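Local coordinates for protein putative oxidoreductase (Yersinia pestis, PDB 3KUX) that probably acts as an NAD(P)-dependent oxidoreductase, pairing a Rossmann-type nucleotide-binding domain with a C-terminal alpha/beta domain, at residues H154-R159 and V227-V232; F124-W129 and G181-D186; K7-L12 and D65-L70; R128-F133 and G254-E259. All coordinates share one frame; numbering follows the deposited sequence.

Interactions 1, 2 and 4 touch one another around the C-terminal sheet, whereas interaction 3 lies apart in the Rossmann domain, its centre about 38 Å from that of interaction 1. Interaction 2, nearest the middle of the chain, is a buried contact carried by a side-on salt bridge and stacked flat groups. It shares Arg128 and Trp129 with interaction 4, where a helix start is held by an aspartate and by water. Interactions 1 and 3 are both partly buried, but 1 pairs two parallel strands of a mixed sheet, whereas 3 makes a single parallel bridge where a loop enters an all-parallel one. Phe155 of interaction 1 packs on Leu184 of interaction 2 and Val255 of interaction 4.

Interaction 1: residues H154-R159 and V227-V232; sequences HFDRYR and VLHSTV
His154 to Asp156 run parallel to Val227 to Thr231, the strand axes 4.6 Å apart and only 7° from exact alignment. The sound bridge pairs His154 with His229, and Phe155 N donates to His229 O at 2.9 Å. Further along, Arg157 N meets Thr231 O at 2.8 Å, and Arg159 N reaches Val232 O, beyond the last residue of strand 224-231. Between these backbone bonds Ser230 steps in with its side chain: OG, anti to its own backbone N (chi1 -164°), turns to Phe155 O and donates at 2.5 Å from above the carbonyl plane. These are the adjoining strands 148-156 and 224-231 of the mixed sheet in the C-terminal alpha/beta domain, and theirs is the one parallel pairing in an otherwise antiparallel sheet.

On the face carrying His154, Asp156, His229 and Thr231, the two imidazoles lie nearly parallel, planes 14° apart, but slid so far that they barely overlap. What sits over the centre of the His154 ring is instead His229 CB, a CH-pi contact 3.6 Å from the ring centroid. His154 ND1 donates to Asp156 OD2 and NE2 is hydrogen-bonded to Glu152, which fixes the turn of the ring at both nitrogens. Asp156 OD2 is also bound by Thr238, while OD1 leans across to His229 CD2 at 3.3 Å and against Thr231 CG2, its carboxylate steeply inclined to the His229 ring. Phe155 and Ser230 lie on the other face, where they pack on Leu184 and Leu180 of helix 176-192.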
# COMPACT_ATOMS: atom_id res chain seq x y z
N HIS A 154 -1.92 1.24 -14.32
CA HIS A 154 -0.51 0.96 -14.65
C HIS A 154 0.49 1.58 -13.66
O HIS A 154 0.23 2.64 -13.09
CB HIS A 154 -0.15 1.51 -16.03
CG HIS A 154 -0.76 0.76 -17.17
ND1 HIS A 154 -0.01 0.25 -18.21
CD2 HIS A 154 -2.05 0.48 -17.47
CE1 HIS A 154 -0.81 -0.33 -19.08
NE2 HIS A 154 -2.06 -0.20 -18.66
N PHE A 155 1.63 0.91 -13.51
CA PHE A 155 2.83 1.54 -12.96
C PHE A 155 4.00 1.28 -13.90
O PHE A 155 4.91 0.51 -13.57
CB PHE A 155 3.15 1.02 -11.56
CG PHE A 155 2.59 1.87 -10.47
CD1 PHE A 155 2.56 3.25 -10.59
CD2 PHE A 155 2.10 1.29 -9.31
CE1 PHE A 155 2.04 4.04 -9.58
CE2 PHE A 155 1.57 2.08 -8.30
CZ PHE A 155 1.55 3.46 -8.43
N ASP A 156 3.96 1.91 -15.06
CA ASP A 156 4.98 1.70 -16.08
C ASP A 156 6.16 2.62 -15.85
O ASP A 156 5.98 3.81 -15.61
CB ASP A 156 4.39 1.92 -17.47
CG ASP A 156 3.22 1.02 -17.75
OD1 ASP A 156 3.12 -0.04 -17.09
OD2 ASP A 156 2.39 1.35 -18.62
N ARG A 157 7.37 2.06 -15.90
CA ARG A 157 8.57 2.84 -15.65
C ARG A 157 9.62 2.59 -16.71
O ARG A 157 9.56 1.61 -17.44
CB ARG A 157 9.18 2.47 -14.30
CG ARG A 157 8.28 2.66 -13.12
CD ARG A 157 8.72 1.71 -12.04
NE ARG A 157 8.25 2.12 -10.73
CZ ARG A 157 8.41 1.38 -9.63
NH1 ARG A 157 9.03 0.21 -9.72
NH2 ARG A 157 7.96 1.81 -8.46
N TYR A 158 10.60 3.48 -16.76
CA TYR A 158 11.75 3.27 -17.61
C TYR A 158 13.02 3.21 -16.79
O TYR A 158 13.63 4.24 -16.50
CB TYR A 158 11.87 4.37 -18.66
CG TYR A 158 12.93 4.09 -19.69
CD1 TYR A 158 12.77 3.06 -20.62
CD2 TYR A 158 14.10 4.83 -19.74
CE1 TYR A 158 13.74 2.79 -21.56
CE2 TYR A 158 15.08 4.56 -20.68
CZ TYR A 158 14.89 3.54 -21.59
OH TYR A 158 15.86 3.26 -22.52
N ARG A 159 13.42 2.00 -16.41
CA ARG A 159 14.76 1.78 -15.89
C ARG A 159 15.41 0.59 -16.58
O ARG A 159 15.29 -0.54 -16.11
CB ARG A 159 14.76 1.62 -14.37
CG ARG A 159 13.76 0.63 -13.82
CD ARG A 159 13.31 1.07 -12.44
NE ARG A 159 12.72 2.40 -12.51
CZ ARG A 159 12.64 3.24 -11.48
NH1 ARG A 159 13.13 2.89 -10.30
NH2 ARG A 159 12.08 4.43 -11.64
N VAL A 227 -7.81 -4.24 -15.62
CA VAL A 227 -6.47 -4.57 -16.10
C VAL A 227 -5.40 -3.89 -15.26
O VAL A 227 -5.33 -2.66 -15.21
CB VAL A 227 -6.28 -4.22 -17.59
CG1 VAL A 227 -4.82 -4.43 -18.01
CG2 VAL A 227 -7.20 -5.07 -18.44
N LEU A 228 -4.56 -4.69 -14.61
CA LEU A 228 -3.46 -4.16 -13.82
C LEU A 228 -2.17 -4.47 -14.55
O LEU A 228 -1.96 -5.60 -14.98
CB LEU A 228 -3.44 -4.79 -12.42
CG LEU A 228 -4.77 -4.95 -11.70
CD1 LEU A 228 -4.56 -5.58 -10.32
CD2 LEU A 228 -5.50 -3.62 -11.58
N HIS A 229 -1.29 -3.48 -14.68
CA HIS A 229 -0.13 -3.63 -15.54
C HIS A 229 1.09 -2.87 -15.02
O HIS A 229 0.98 -1.75 -14.54
CB HIS A 229 -0.48 -3.15 -16.96
CG HIS A 229 0.60 -3.37 -17.97
ND1 HIS A 229 0.43 -4.16 -19.08
CD2 HIS A 229 1.88 -2.91 -18.02
CE1 HIS A 229 1.56 -4.18 -19.78
NE2 HIS A 229 2.45 -3.43 -19.16
N SER A 230 2.26 -3.48 -15.13
CA SER A 230 3.50 -2.77 -14.81
C SER A 230 4.66 -3.24 -15.69
O SER A 230 4.62 -4.33 -16.28
CB SER A 230 3.85 -2.92 -13.34
OG SER A 230 4.81 -1.96 -12.96
N THR A 231 5.69 -2.40 -15.79
CA THR A 231 6.85 -2.70 -16.62
C THR A 231 8.01 -1.76 -16.30
O THR A 231 7.80 -0.66 -15.80
CB THR A 231 6.50 -2.56 -18.11
OG1 THR A 231 7.63 -2.93 -18.92
CG2 THR A 231 6.10 -1.13 -18.44
N VAL A 232 9.24 -2.20 -16.58
CA VAL A 232 10.43 -1.36 -16.38
C VAL A 232 11.00 -0.86 -17.70
O VAL A 232 12.03 -0.19 -17.72
CB VAL A 232 11.55 -2.11 -15.62
CG1 VAL A 232 11.09 -2.48 -14.22
CG2 VAL A 232 12.00 -3.35 -16.40

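Interaction 2: residues F124-W129 and G181-D186; sequences FHNRRW and GPHLLD
The carboxylate of Asp186 lies flat over one face of the His125 ring, the planes 17° apart and Asp186 CG above the ring centre; Asp186 CB adds a CH-pi contact to the same face. The His183 ring is covered differently, by the aliphatic part of Arg127: CD stands over one face, offset toward the rim, 4.0 Å from the centroid, and Arg127 CG comes within 3.6 Å of His183 ND1. With the guanidinium nearly perpendicular to that ring, only its edge faces His183 CD2, and Arg127 NH1 goes on to Asp130.

Asp186 meets Arg128 edge to edge. CG of Asp186 is anti to the backbone N (chi1 -178°), which lets the carboxylate reach His125 and Arg128, and the extended Arg128 chain brings its guanidinium up side-on. Arg128 NE donates to Asp186 OD2 at 2.7 Å, almost straight, and Arg128 NH2 to Asp186 OD1 at 2.9 Å, both on syn lone pairs, so the two groups are held nearly coplanar. The buried acid is thus paired with a charge, and Arg128 NH2 has a second partner in Glu325.

The segment 124-129 follows the last Rossmann strand, 121-123, His125 centring an inverse gamma turn before a short 3-10 turn. The contact fastens this connection to helix 176-192 of the C-terminal domain, with helix 323-342 touching Pro182 and Asp186 and strand 148-156 packing against Arg127 and Leu184.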
# COMPACT_ATOMS: atom_id res chain seq x y z
N PHE A 124 0.19 -2.02 5.96
CA PHE A 124 0.41 -0.69 5.43
C PHE A 124 0.11 -0.60 3.93
O PHE A 124 1.02 -0.48 3.11
CB PHE A 124 1.85 -0.26 5.71
CG PHE A 124 2.14 1.18 5.38
CD1 PHE A 124 1.45 2.21 6.01
CD2 PHE A 124 3.11 1.50 4.44
CE1 PHE A 124 1.72 3.53 5.71
CE2 PHE A 124 3.39 2.82 4.14
CZ PHE A 124 2.70 3.84 4.78
N HIS A 125 -1.17 -0.65 3.58
CA HIS A 125 -1.58 -0.35 2.22
C HIS A 125 -1.80 1.16 2.09
O HIS A 125 -2.93 1.62 2.00
CB HIS A 125 -2.85 -1.11 1.85
CG HIS A 125 -2.61 -2.55 1.53
ND1 HIS A 125 -1.82 -2.96 0.47
CD2 HIS A 125 -3.06 -3.69 2.12
CE1 HIS A 125 -1.79 -4.28 0.43
NE2 HIS A 125 -2.53 -4.75 1.42
N ASN A 126 -0.70 1.91 2.10
CA ASN A 126 -0.76 3.36 2.08
C ASN A 126 -1.39 3.95 0.81
O ASN A 126 -1.91 5.06 0.83
CB ASN A 126 0.63 3.96 2.28
CG ASN A 126 1.62 3.53 1.20
OD1 ASN A 126 1.91 2.34 1.04
ND2 ASN A 126 2.14 4.50 0.46
N ARG A 127 -1.34 3.20 -0.29
CA ARG A 127 -1.80 3.75 -1.56
C ARG A 127 -3.31 3.84 -1.66
O ARG A 127 -3.84 4.32 -2.67
CB ARG A 127 -1.20 3.00 -2.75
CG ARG A 127 0.30 3.19 -2.88
CD ARG A 127 0.78 3.02 -4.30
NE ARG A 127 2.22 3.26 -4.37
CZ ARG A 127 2.78 4.38 -4.81
NH1 ARG A 127 2.03 5.38 -5.24
NH2 ARG A 127 4.10 4.50 -4.82
N ARG A 128 -4.02 3.40 -0.63
CA ARG A 128 -5.44 3.69 -0.54
C ARG A 128 -5.61 5.18 -0.34
O ARG A 128 -6.73 5.70 -0.31
CB ARG A 128 -6.09 2.93 0.62
CG ARG A 128 -6.22 1.44 0.39
CD ARG A 128 -7.09 0.80 1.45
NE ARG A 128 -7.01 -0.65 1.43
CZ ARG A 128 -7.67 -1.45 2.27
NH1 ARG A 128 -8.47 -0.92 3.20
NH2 ARG A 128 -7.54 -2.76 2.19
N TRP A 129 -4.48 5.88 -0.20
CA TRP A 129 -4.49 7.31 0.05
C TRP A 129 -3.65 8.11 -0.95
O TRP A 129 -3.29 9.26 -0.69
CB TRP A 129 -4.08 7.60 1.49
CG TRP A 129 -5.14 7.18 2.45
CD1 TRP A 129 -6.26 7.89 2.80
CD2 TRP A 129 -5.20 5.94 3.17
NE1 TRP A 129 -7.01 7.17 3.70
CE2 TRP A 129 -6.38 5.97 3.95
CE3 TRP A 129 -4.37 4.82 3.24
CZ2 TRP A 129 -6.76 4.92 4.77
CZ3 TRP A 129 -4.74 3.77 4.06
CH2 TRP A 129 -5.92 3.83 4.82
N GLY A 181 2.31 -5.52 -7.36
CA GLY A 181 1.03 -6.22 -7.40
C GLY A 181 0.12 -5.87 -6.23
O GLY A 181 -1.03 -5.47 -6.42
N PRO A 182 0.63 -6.00 -4.99
CA PRO A 182 -0.21 -5.78 -3.82
C PRO A 182 -0.90 -4.42 -3.83
O PRO A 182 -2.08 -4.32 -3.49
CB PRO A 182 0.78 -5.88 -2.66
CG PRO A 182 1.86 -6.77 -3.16
CD PRO A 182 1.98 -6.47 -4.63
N HIS A 183 -0.18 -3.38 -4.22
CA HIS A 183 -0.76 -2.04 -4.28
C HIS A 183 -1.95 -2.00 -5.22
O HIS A 183 -3.03 -1.55 -4.85
CB HIS A 183 0.28 -1.01 -4.71
CG HIS A 183 1.34 -0.75 -3.68
ND1 HIS A 183 1.04 -0.35 -2.40
CD2 HIS A 183 2.69 -0.82 -3.75
CE1 HIS A 183 2.16 -0.19 -1.72
NE2 HIS A 183 3.17 -0.47 -2.51
N LEU A 184 -1.75 -2.49 -6.44
CA LEU A 184 -2.77 -2.45 -7.47
C LEU A 184 -3.95 -3.36 -7.16
O LEU A 184 -5.10 -2.93 -7.24
CB LEU A 184 -2.15 -2.82 -8.82
CG LEU A 184 -1.36 -1.72 -9.53
CD1 LEU A 184 -0.80 -0.70 -8.55
CD2 LEU A 184 -0.25 -2.32 -10.38
N LEU A 185 -3.66 -4.60 -6.80
CA LEU A 185 -4.70 -5.55 -6.43
C LEU A 185 -5.60 -5.00 -5.33
O LEU A 185 -6.83 -5.10 -5.40
CB LEU A 185 -4.09 -6.88 -5.98
CG LEU A 185 -3.62 -7.84 -7.07
CD1 LEU A 185 -2.81 -8.99 -6.48
CD2 LEU A 185 -4.80 -8.37 -7.87
N ASP A 186 -4.99 -4.40 -4.31
CA ASP A 186 -5.76 -3.90 -3.19
C ASP A 186 -6.74 -2.82 -3.62
O ASP A 186 -7.89 -2.80 -3.17
CB ASP A 186 -4.84 -3.37 -2.09
CG ASP A 186 -5.61 -2.88 -0.89
OD1 ASP A 186 -6.40 -3.68 -0.32
OD2 ASP A 186 -5.45 -1.70 -0.51

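Interaction 3: residues K7-L12 and D65-L70; sequences KIKVGL and DPSIDL
Lys9 O takes two backbone donors from the 65-70 segment, Asp69 N at 2.9 Å and Leu70 N at 3.1 Å. The Leu70 donor lies in the carbonyl plane, that of Asp69 tilted out of it. Two residues on, Gly11 N donates to Leu70 O at 2.7 Å, so Lys9 O and Gly11 N clasp Leu70 around Val10, its partner in the parallel bridge. The carboxylate of Asp69 adds a further bond: Asp69 OD2 accepts from Lys9 N at 3.1 Å, met from above the carboxylate plane. CG of Asp69 sits beside its own N (chi1 -54°), and this turns the acid back along the 7-12 strand to Ile8 and Lys9. Asp69 therefore holds Lys9 on both sides of the residue, by its amide and by its side chain.

Among the apolar groups, Val10 and Leu70 lie alongside, pointing the same way, with Val10 CG1 at 4.1 Å from Leu70 CG. Ile8 CG2 rests on Asp69 CB at 3.6 Å, and Ile68 CG2 approaches Lys9 O and Gly11 N.

Farther out, an Asx turn shapes the approach: Asp65 OD1 accepts from both Ser67 N and Ser67 OG, from the same face of its plane, setting the bend that leads to Ile68. Asp65 O is bound in turn by Lys92.

All this lies in the Rossmann domain, where the chain leaves helix 59-64 and enters strand 70-73 beside strand 8-13. Strand 33-39 pairs with the far edge of 8-13, helix 17-28 touches Val10, and helix 303-313 packs on Ile8 and Leu70.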
# COMPACT_ATOMS: atom_id res chain seq x y z
N LYS A 7 -1.19 10.33 24.33
CA LYS A 7 -0.25 9.83 23.33
C LYS A 7 -0.14 8.31 23.33
O LYS A 7 -0.16 7.67 24.38
CB LYS A 7 1.14 10.44 23.54
CG LYS A 7 1.35 11.77 22.84
CD LYS A 7 2.61 12.46 23.35
CE LYS A 7 3.02 13.61 22.45
NZ LYS A 7 3.56 13.13 21.14
N ILE A 8 -0.04 7.75 22.13
CA ILE A 8 0.23 6.33 21.94
C ILE A 8 1.71 6.20 21.61
O ILE A 8 2.16 6.68 20.57
CB ILE A 8 -0.59 5.76 20.76
CG1 ILE A 8 -2.08 5.81 21.08
CG2 ILE A 8 -0.15 4.34 20.44
CD1 ILE A 8 -2.97 5.50 19.90
N LYS A 9 2.47 5.56 22.49
CA LYS A 9 3.90 5.42 22.26
C LYS A 9 4.17 4.30 21.26
O LYS A 9 3.62 3.20 21.36
CB LYS A 9 4.65 5.18 23.58
CG LYS A 9 4.40 6.27 24.62
CD LYS A 9 5.38 6.18 25.79
CE LYS A 9 6.76 6.70 25.41
NZ LYS A 9 7.77 6.52 26.49
N VAL A 10 5.02 4.59 20.28
CA VAL A 10 5.26 3.66 19.17
C VAL A 10 6.70 3.17 19.11
O VAL A 10 7.63 3.92 19.39
CB VAL A 10 4.91 4.32 17.83
CG1 VAL A 10 5.08 3.33 16.70
CG2 VAL A 10 3.50 4.88 17.85
N GLY A 11 6.87 1.91 18.73
CA GLY A 11 8.19 1.33 18.52
C GLY A 11 8.40 0.94 17.06
O GLY A 11 7.68 0.09 16.53
N LEU A 12 9.38 1.56 16.42
CA LEU A 12 9.69 1.26 15.02
C LEU A 12 10.83 0.26 14.93
O LEU A 12 11.79 0.34 15.70
CB LEU A 12 10.05 2.55 14.28
CG LEU A 12 10.40 2.45 12.80
CD1 LEU A 12 9.25 1.88 12.00
CD2 LEU A 12 10.80 3.81 12.26
N ASP A 65 9.80 -2.93 26.69
CA ASP A 65 9.29 -1.65 27.17
C ASP A 65 7.78 -1.72 27.38
O ASP A 65 7.02 -1.88 26.42
CB ASP A 65 9.65 -0.52 26.20
CG ASP A 65 9.34 0.85 26.77
OD1 ASP A 65 8.49 0.95 27.68
OD2 ASP A 65 9.96 1.83 26.31
N PRO A 66 7.34 -1.61 28.64
CA PRO A 66 5.95 -1.84 29.04
C PRO A 66 5.01 -0.68 28.71
O PRO A 66 3.80 -0.85 28.71
CB PRO A 66 6.05 -2.00 30.56
CG PRO A 66 7.21 -1.13 30.93
CD PRO A 66 8.18 -1.22 29.78
N SER A 67 5.58 0.49 28.43
CA SER A 67 4.78 1.68 28.15
C SER A 67 4.45 1.76 26.67
O SER A 67 3.45 2.37 26.28
CB SER A 67 5.51 2.94 28.61
OG SER A 67 6.72 3.11 27.89
N ILE A 68 5.31 1.16 25.85
CA ILE A 68 5.09 1.13 24.41
C ILE A 68 3.77 0.45 24.08
O ILE A 68 3.44 -0.59 24.65
CB ILE A 68 6.25 0.44 23.67
CG1 ILE A 68 7.44 1.39 23.57
CG2 ILE A 68 5.81 -0.02 22.28
CD1 ILE A 68 8.56 0.90 22.68
N ASP A 69 3.03 1.06 23.16
CA ASP A 69 1.69 0.59 22.82
C ASP A 69 1.66 -0.06 21.44
O ASP A 69 0.95 -1.05 21.24
CB ASP A 69 0.69 1.75 22.87
CG ASP A 69 0.71 2.49 24.20
OD1 ASP A 69 0.75 1.81 25.25
OD2 ASP A 69 0.69 3.74 24.19
N LEU A 70 2.43 0.48 20.51
CA LEU A 70 2.37 0.04 19.11
C LEU A 70 3.73 -0.31 18.53
O LEU A 70 4.74 0.33 18.84
CB LEU A 70 1.69 1.10 18.25
CG LEU A 70 1.81 0.91 16.74
CD1 LEU A 70 1.32 -0.47 16.33
CD2 LEU A 70 1.05 2.00 16.01

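Interaction 4: residues R128-F133 and G254-E259; sequences RWDSDF and GVDPQE
Asp256 OD1 is gripped by two donors. Ser131 N reaches the anti lone pair of Asp256 OD1 at 2.6 Å. Gln258 NE2 reaches Asp256 OD1 from the syn side at 3.1 Å; the oxygen lies in the amide plane of Gln258, the nitrogen tilted out of the carboxylate plane. The other oxygen, Asp256 OD2, accepts from Gln258 N at 2.8 Å. With CG anti to its backbone N (chi1 174°), Asp256 can extend across to 128-133 while its second oxygen still caps its own chain. The Gln258 amide is steadied in turn at OE1 by Trp273 and the backbone of Tyr302.

Asp130 lies nearly flat against Asp256, carboxylate planes 18° apart, its OD1 3.2 Å from Asp256 CB. Two acids this close would be expected to disfavour each other; the donors already named probably offset this for Asp256, while Asp130 has Tyr302 OH at OD1 and Arg127 at OD2.

Water fills in beside them. One water accepts from Asp256 N at 2.8 Å and donates to Asp130 OD2 and Asp132 OD2, tying both acids to the facing backbone; a second lies near Asp132 OD2 and Gly254 O. Ser131 OG, resting on Pro257 CD, is held by Asp276.

Two helix starts meet here. Asp256 caps the start of helix 258-263 through Gln258 N, and its other oxygen binds the amide of Ser131 at the start of helix 131-142, where Asp130 holds the N-cap position without making a capping bond.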
# COMPACT_ATOMS: atom_id res chain seq x y z
N ARG A 128 -4.02 3.40 -0.63
CA ARG A 128 -5.44 3.69 -0.54
C ARG A 128 -5.61 5.18 -0.34
O ARG A 128 -6.73 5.70 -0.31
CB ARG A 128 -6.09 2.93 0.62
CG ARG A 128 -6.22 1.44 0.39
CD ARG A 128 -7.09 0.80 1.45
NE ARG A 128 -7.01 -0.65 1.43
CZ ARG A 128 -7.67 -1.45 2.27
NH1 ARG A 128 -8.47 -0.92 3.20
NH2 ARG A 128 -7.54 -2.76 2.19
N TRP A 129 -4.48 5.88 -0.20
CA TRP A 129 -4.49 7.31 0.05
C TRP A 129 -3.65 8.11 -0.95
O TRP A 129 -3.29 9.26 -0.69
CB TRP A 129 -4.08 7.60 1.49
CG TRP A 129 -5.14 7.18 2.45
CD1 TRP A 129 -6.26 7.89 2.80
CD2 TRP A 129 -5.20 5.94 3.17
NE1 TRP A 129 -7.01 7.17 3.70
CE2 TRP A 129 -6.38 5.97 3.95
CE3 TRP A 129 -4.37 4.82 3.24
CZ2 TRP A 129 -6.76 4.92 4.77
CZ3 TRP A 129 -4.74 3.77 4.06
CH2 TRP A 129 -5.92 3.83 4.82
N ASP A 130 -3.35 7.48 -2.09
CA ASP A 130 -2.76 8.16 -3.23
C ASP A 130 -3.74 9.19 -3.77
O ASP A 130 -4.96 8.98 -3.75
CB ASP A 130 -2.45 7.16 -4.34
CG ASP A 130 -1.05 6.59 -4.24
OD1 ASP A 130 -0.30 6.98 -3.31
OD2 ASP A 130 -0.69 5.74 -5.09
N SER A 131 -3.21 10.30 -4.27
CA SER A 131 -4.04 11.36 -4.82
C SER A 131 -4.99 10.83 -5.89
O SER A 131 -6.18 11.12 -5.88
CB SER A 131 -3.16 12.46 -5.41
OG SER A 131 -2.29 11.91 -6.39
N ASP A 132 -4.46 10.05 -6.83
CA ASP A 132 -5.29 9.58 -7.93
C ASP A 132 -6.42 8.68 -7.44
O ASP A 132 -7.58 8.83 -7.86
CB ASP A 132 -4.44 8.92 -9.03
CG ASP A 132 -3.34 8.02 -8.48
OD1 ASP A 132 -3.61 7.23 -7.55
OD2 ASP A 132 -2.19 8.10 -8.98
N PHE A 133 -6.11 7.75 -6.55
CA PHE A 133 -7.10 6.81 -6.05
C PHE A 133 -8.24 7.50 -5.30
O PHE A 133 -9.42 7.24 -5.55
CB PHE A 133 -6.43 5.75 -5.17
CG PHE A 133 -7.35 4.65 -4.75
CD1 PHE A 133 -7.82 3.72 -5.67
CD2 PHE A 133 -7.75 4.53 -3.42
CE1 PHE A 133 -8.67 2.70 -5.28
CE2 PHE A 133 -8.60 3.51 -3.02
CZ PHE A 133 -9.06 2.60 -3.95
N GLY A 254 0.54 10.49 -14.40
CA GLY A 254 1.39 10.74 -13.25
C GLY A 254 1.22 9.71 -12.14
O GLY A 254 0.32 8.88 -12.19
N VAL A 255 2.10 9.77 -11.15
CA VAL A 255 1.94 8.99 -9.92
C VAL A 255 1.70 9.92 -8.74
O VAL A 255 1.87 11.14 -8.86
CB VAL A 255 3.17 8.11 -9.61
CG1 VAL A 255 3.39 7.12 -10.73
CG2 VAL A 255 4.41 8.97 -9.39
N ASP A 256 1.30 9.37 -7.60
CA ASP A 256 1.12 10.18 -6.40
C ASP A 256 2.45 10.79 -5.98
O ASP A 256 3.48 10.12 -6.03
CB ASP A 256 0.50 9.35 -5.27
CG ASP A 256 0.44 10.12 -3.97
OD1 ASP A 256 -0.68 10.47 -3.54
OD2 ASP A 256 1.51 10.37 -3.38
N PRO A 257 2.44 12.06 -5.55
CA PRO A 257 3.67 12.83 -5.35
C PRO A 257 4.30 12.75 -3.94
O PRO A 257 5.36 13.33 -3.72
CB PRO A 257 3.23 14.27 -5.62
CG PRO A 257 1.75 14.29 -5.30
CD PRO A 257 1.24 12.87 -5.26
N GLN A 258 3.67 12.04 -3.01
CA GLN A 258 4.16 12.03 -1.63
C GLN A 258 5.50 11.32 -1.47
O GLN A 258 6.39 11.82 -0.78
CB GLN A 258 3.13 11.42 -0.68
CG GLN A 258 1.77 12.06 -0.74
CD GLN A 258 0.77 11.36 0.15
OE1 GLN A 258 0.82 11.48 1.38
NE2 GLN A 258 -0.16 10.63 -0.46
N GLU A 259 5.63 10.15 -2.08
CA GLU A 259 6.84 9.35 -1.88
C GLU A 259 8.12 10.15 -2.13
O GLU A 259 9.05 10.10 -1.32
CB GLU A 259 6.82 8.09 -2.75
CG GLU A 259 7.92 7.11 -2.39
CD GLU A 259 7.76 5.76 -3.08
OE1 GLU A 259 7.11 5.69 -4.15
OE2 GLU A 259 8.31 4.76 -2.55
O HOH W 1 -0.23 7.01 -7.87
O HOH W 2 -1.91 9.75 -11.08